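Local coordinates for DUF269-containing protein (Cyanothece sp. ATCC 51142, PDB 3NJ2) that is of unknown function but belongs to the DUF269 family and is associated with nitrogen fixation in this cyanobacterium, at residues H116-A122 and R134-H140. Residues are numbered along the deposited sequence; the frame is centred on the assembly and turned at random.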
loop_
_atom_site.group_PDB
_atom_site.type_symbol
_atom_site.label_atom_id
_atom_site.label_comp_id
_atom_site.label_asym_id
_atom_site.label_seq_id
_atom_site.Cartn_x
_atom_site.Cartn_y
_atom_site.Cartn_z
ATOM N N HIS B 116 7.438 -6.934 -8.761
ATOM C CA HIS B 116 7.602 -8.091 -9.614
ATOM C C HIS B 116 8.250 -9.331 -8.901
ATOM O O HIS B 116 8.084 -10.493 -9.314
ATOM C CB HIS B 116 8.421 -7.678 -10.844
ATOM C CG HIS B 116 9.891 -7.614 -10.607
ATOM N ND1 HIS B 116 10.752 -8.645 -10.948
ATOM C CD2 HIS B 116 10.665 -6.637 -10.071
ATOM C CE1 HIS B 116 11.988 -8.298 -10.629
ATOM N NE2 HIS B 116 11.959 -7.096 -10.075
ATOM N N GLU B 117 9.012 -9.103 -7.821
ATOM C CA GLU B 117 9.659 -10.199 -7.111
ATOM C C GLU B 117 8.763 -10.904 -6.142
ATOM O O GLU B 117 9.202 -11.825 -5.476
ATOM C CB GLU B 117 10.891 -9.687 -6.311
ATOM C CG GLU B 117 11.767 -8.860 -7.120
ATOM C CD GLU B 117 12.731 -7.964 -6.342
ATOM O OE1 GLU B 117 12.584 -7.768 -5.094
ATOM O OE2 GLU B 117 13.652 -7.430 -7.032
ATOM N N GLY B 118 7.501 -10.457 -6.010
ATOM C CA GLY B 118 6.654 -11.058 -4.979
ATOM C C GLY B 118 6.863 -10.492 -3.594
ATOM O O GLY B 118 6.487 -11.134 -2.629
ATOM N N PHE B 119 7.486 -9.313 -3.565
ATOM C CA PHE B 119 7.849 -8.747 -2.252
ATOM C C PHE B 119 7.068 -7.442 -2.002
ATOM O O PHE B 119 6.901 -6.651 -2.937
ATOM C CB PHE B 119 9.415 -8.484 -2.117
ATOM C CG PHE B 119 9.751 -7.791 -0.857
ATOM C CD1 PHE B 119 10.026 -8.471 0.316
ATOM C CD2 PHE B 119 9.771 -6.392 -0.897
ATOM C CE1 PHE B 119 10.308 -7.689 1.464
ATOM C CE2 PHE B 119 10.033 -5.639 0.206
ATOM C CZ PHE B 119 10.294 -6.304 1.359
ATOM N N GLY B 120 6.609 -7.196 -0.758
ATOM C CA GLY B 120 5.960 -5.863 -0.516
ATOM C C GLY B 120 5.285 -5.916 0.837
ATOM O O GLY B 120 5.852 -6.435 1.849
ATOM N N TRP B 121 4.071 -5.362 0.870
ATOM C CA TRP B 121 3.370 -5.129 2.124
ATOM C C TRP B 121 1.866 -5.389 2.024
ATOM O O TRP B 121 1.293 -5.098 0.968
ATOM C CB TRP B 121 3.479 -3.670 2.459
ATOM C CG TRP B 121 4.837 -3.244 2.883
ATOM C CD1 TRP B 121 5.781 -2.566 2.107
ATOM C CD2 TRP B 121 5.436 -3.441 4.173
ATOM N NE1 TRP B 121 6.937 -2.377 2.832
ATOM C CE2 TRP B 121 6.740 -2.831 4.104
ATOM C CE3 TRP B 121 5.004 -3.964 5.375
ATOM C CZ2 TRP B 121 7.614 -2.840 5.204
ATOM C CZ3 TRP B 121 5.881 -3.995 6.461
ATOM C CH2 TRP B 121 7.194 -3.447 6.329
ATOM N N ALA B 122 1.290 -5.886 3.111
ATOM C CA ALA B 122 -0.149 -5.882 3.308
ATOM C C ALA B 122 -0.411 -4.893 4.433
ATOM O O ALA B 122 0.101 -5.068 5.539
ATOM C CB ALA B 122 -0.618 -7.268 3.659
ATOM N N ARG B 134 2.041 -5.879 7.497
ATOM C CA ARG B 134 2.695 -7.175 7.286
ATOM C C ARG B 134 3.610 -7.185 6.053
ATOM O O ARG B 134 3.191 -6.940 4.931
ATOM C CB ARG B 134 1.638 -8.256 7.142
ATOM C CG ARG B 134 2.212 -9.604 7.160
ATOM C CD ARG B 134 1.158 -10.539 7.729
ATOM N NE ARG B 134 1.659 -11.903 7.678
ATOM C CZ ARG B 134 2.238 -12.528 8.699
ATOM N NH1 ARG B 134 2.385 -11.935 9.888
ATOM N NH2 ARG B 134 2.633 -13.786 8.526
ATOM N N SER B 135 4.886 -7.514 6.273
ATOM C CA SER B 135 5.840 -7.706 5.154
ATOM C C SER B 135 5.545 -9.031 4.452
ATOM O O SER B 135 5.430 -10.065 5.149
ATOM C CB SER B 135 7.214 -7.779 5.793
ATOM O OG SER B 135 8.225 -7.944 4.801
ATOM N N LEU B 136 5.338 -8.955 3.127
ATOM C CA LEU B 136 5.035 -10.056 2.224
ATOM C C LEU B 136 6.257 -10.390 1.365
ATOM O O LEU B 136 6.975 -9.495 0.896
ATOM C CB LEU B 136 3.897 -9.715 1.247
ATOM C CG LEU B 136 2.643 -9.237 1.953
ATOM C CD1 LEU B 136 1.608 -8.806 0.891
ATOM C CD2 LEU B 136 2.157 -10.278 2.969
ATOM N N ARG B 137 6.580 -11.672 1.270
ATOM C CA ARG B 137 7.717 -12.098 0.485
ATOM C C ARG B 137 7.245 -13.359 -0.277
ATOM O O ARG B 137 6.371 -14.130 0.260
ATOM C CB ARG B 137 8.989 -12.335 1.384
ATOM C CG ARG B 137 8.938 -13.492 2.258
ATOM C CD ARG B 137 10.257 -13.693 3.087
ATOM N NE ARG B 137 10.199 -14.965 3.771
ATOM C CZ ARG B 137 10.817 -15.286 4.907
ATOM N NH1 ARG B 137 11.587 -14.424 5.565
ATOM N NH2 ARG B 137 10.646 -16.507 5.392
ATOM N N ASP B 138 7.829 -13.594 -1.476
ATOM C CA ASP B 138 7.526 -14.845 -2.255
ATOM C C ASP B 138 6.017 -14.947 -2.426
ATOM O O ASP B 138 5.480 -16.046 -2.265
ATOM C CB ASP B 138 8.047 -16.105 -1.493
ATOM C CG ASP B 138 9.565 -15.995 -1.205
ATOM O OD1 ASP B 138 10.230 -15.147 -1.873
ATOM O OD2 ASP B 138 10.002 -16.686 -0.307
ATOM N N ALA B 139 5.367 -13.792 -2.751
ATOM C CA ALA B 139 3.895 -13.738 -2.697
ATOM C C ALA B 139 3.253 -14.725 -3.674
ATOM O O ALA B 139 2.133 -15.222 -3.442
ATOM C CB ALA B 139 3.451 -12.388 -2.991
ATOM N N HIS B 140 3.962 -15.090 -4.746
ATOM C CA HIS B 140 3.398 -16.084 -5.722
ATOM C C HIS B 140 3.036 -17.382 -4.985
ATOM O O HIS B 140 2.131 -18.110 -5.445
ATOM C CB HIS B 140 4.447 -16.442 -6.808
ATOM C CG HIS B 140 5.047 -15.263 -7.498
ATOM N ND1 HIS B 140 5.668 -14.199 -6.853
ATOM C CD2 HIS B 140 5.061 -14.949 -8.815
ATOM C CE1 HIS B 140 6.085 -13.319 -7.758
ATOM N NE2 HIS B 140 5.692 -13.737 -8.957
HETATM O O HOH W 1 8.062 -5.688 3.386
#
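Trp121 lays one face of its indole over Ser135, CZ3 standing 4.1 Å from Ser135 CB, where the two residues form a non-hydrogen-bonded pair of the antiparallel hairpin made by strands 120-126 and 129-136. With CG anti to the carbonyl carbon (chi1 -71°), the ring leans across the neighbouring strand; Trp125 of the second subunit meets it edge-to-face. A water sits over the centre of the indole, donating to Gly120 O and hydrogen-bonded to Ser135 OG at 2.7 Å. Gly120 O also accepts Leu136 N, which lies above the carbonyl plane, so two bonds grip this oxygen.

On the other face of the sheet, Leu136 brings CD1 to 3.9 Å from Ala122 CB. The Leu136 side chain also packs on Val112 and Leu114 of strand 109-114, while Phe93 of helix 83-104 packs on Ala122. Gly120 and Leu136, then Ala122 and Arg134, make paired backbone hydrogen bonds; Ala122 N reaches Arg134 O at 2.8 Å.

Beyond the strands, Gly118 O receives Ala139 N (2.9 Å) on a lone pair. The His140 ring turns its edge to Gly118, CE1 lying 3.6 Å from Gly118 CA, and NE2 hydrogen-bonds Gly79 O, which should fix the ring's orientation. Main-chain bonds thus join the strands directly and one water adds a side-chain link, with the Trp121 indole at the subunit interface and apolar Leu136 and Ala122 beneath.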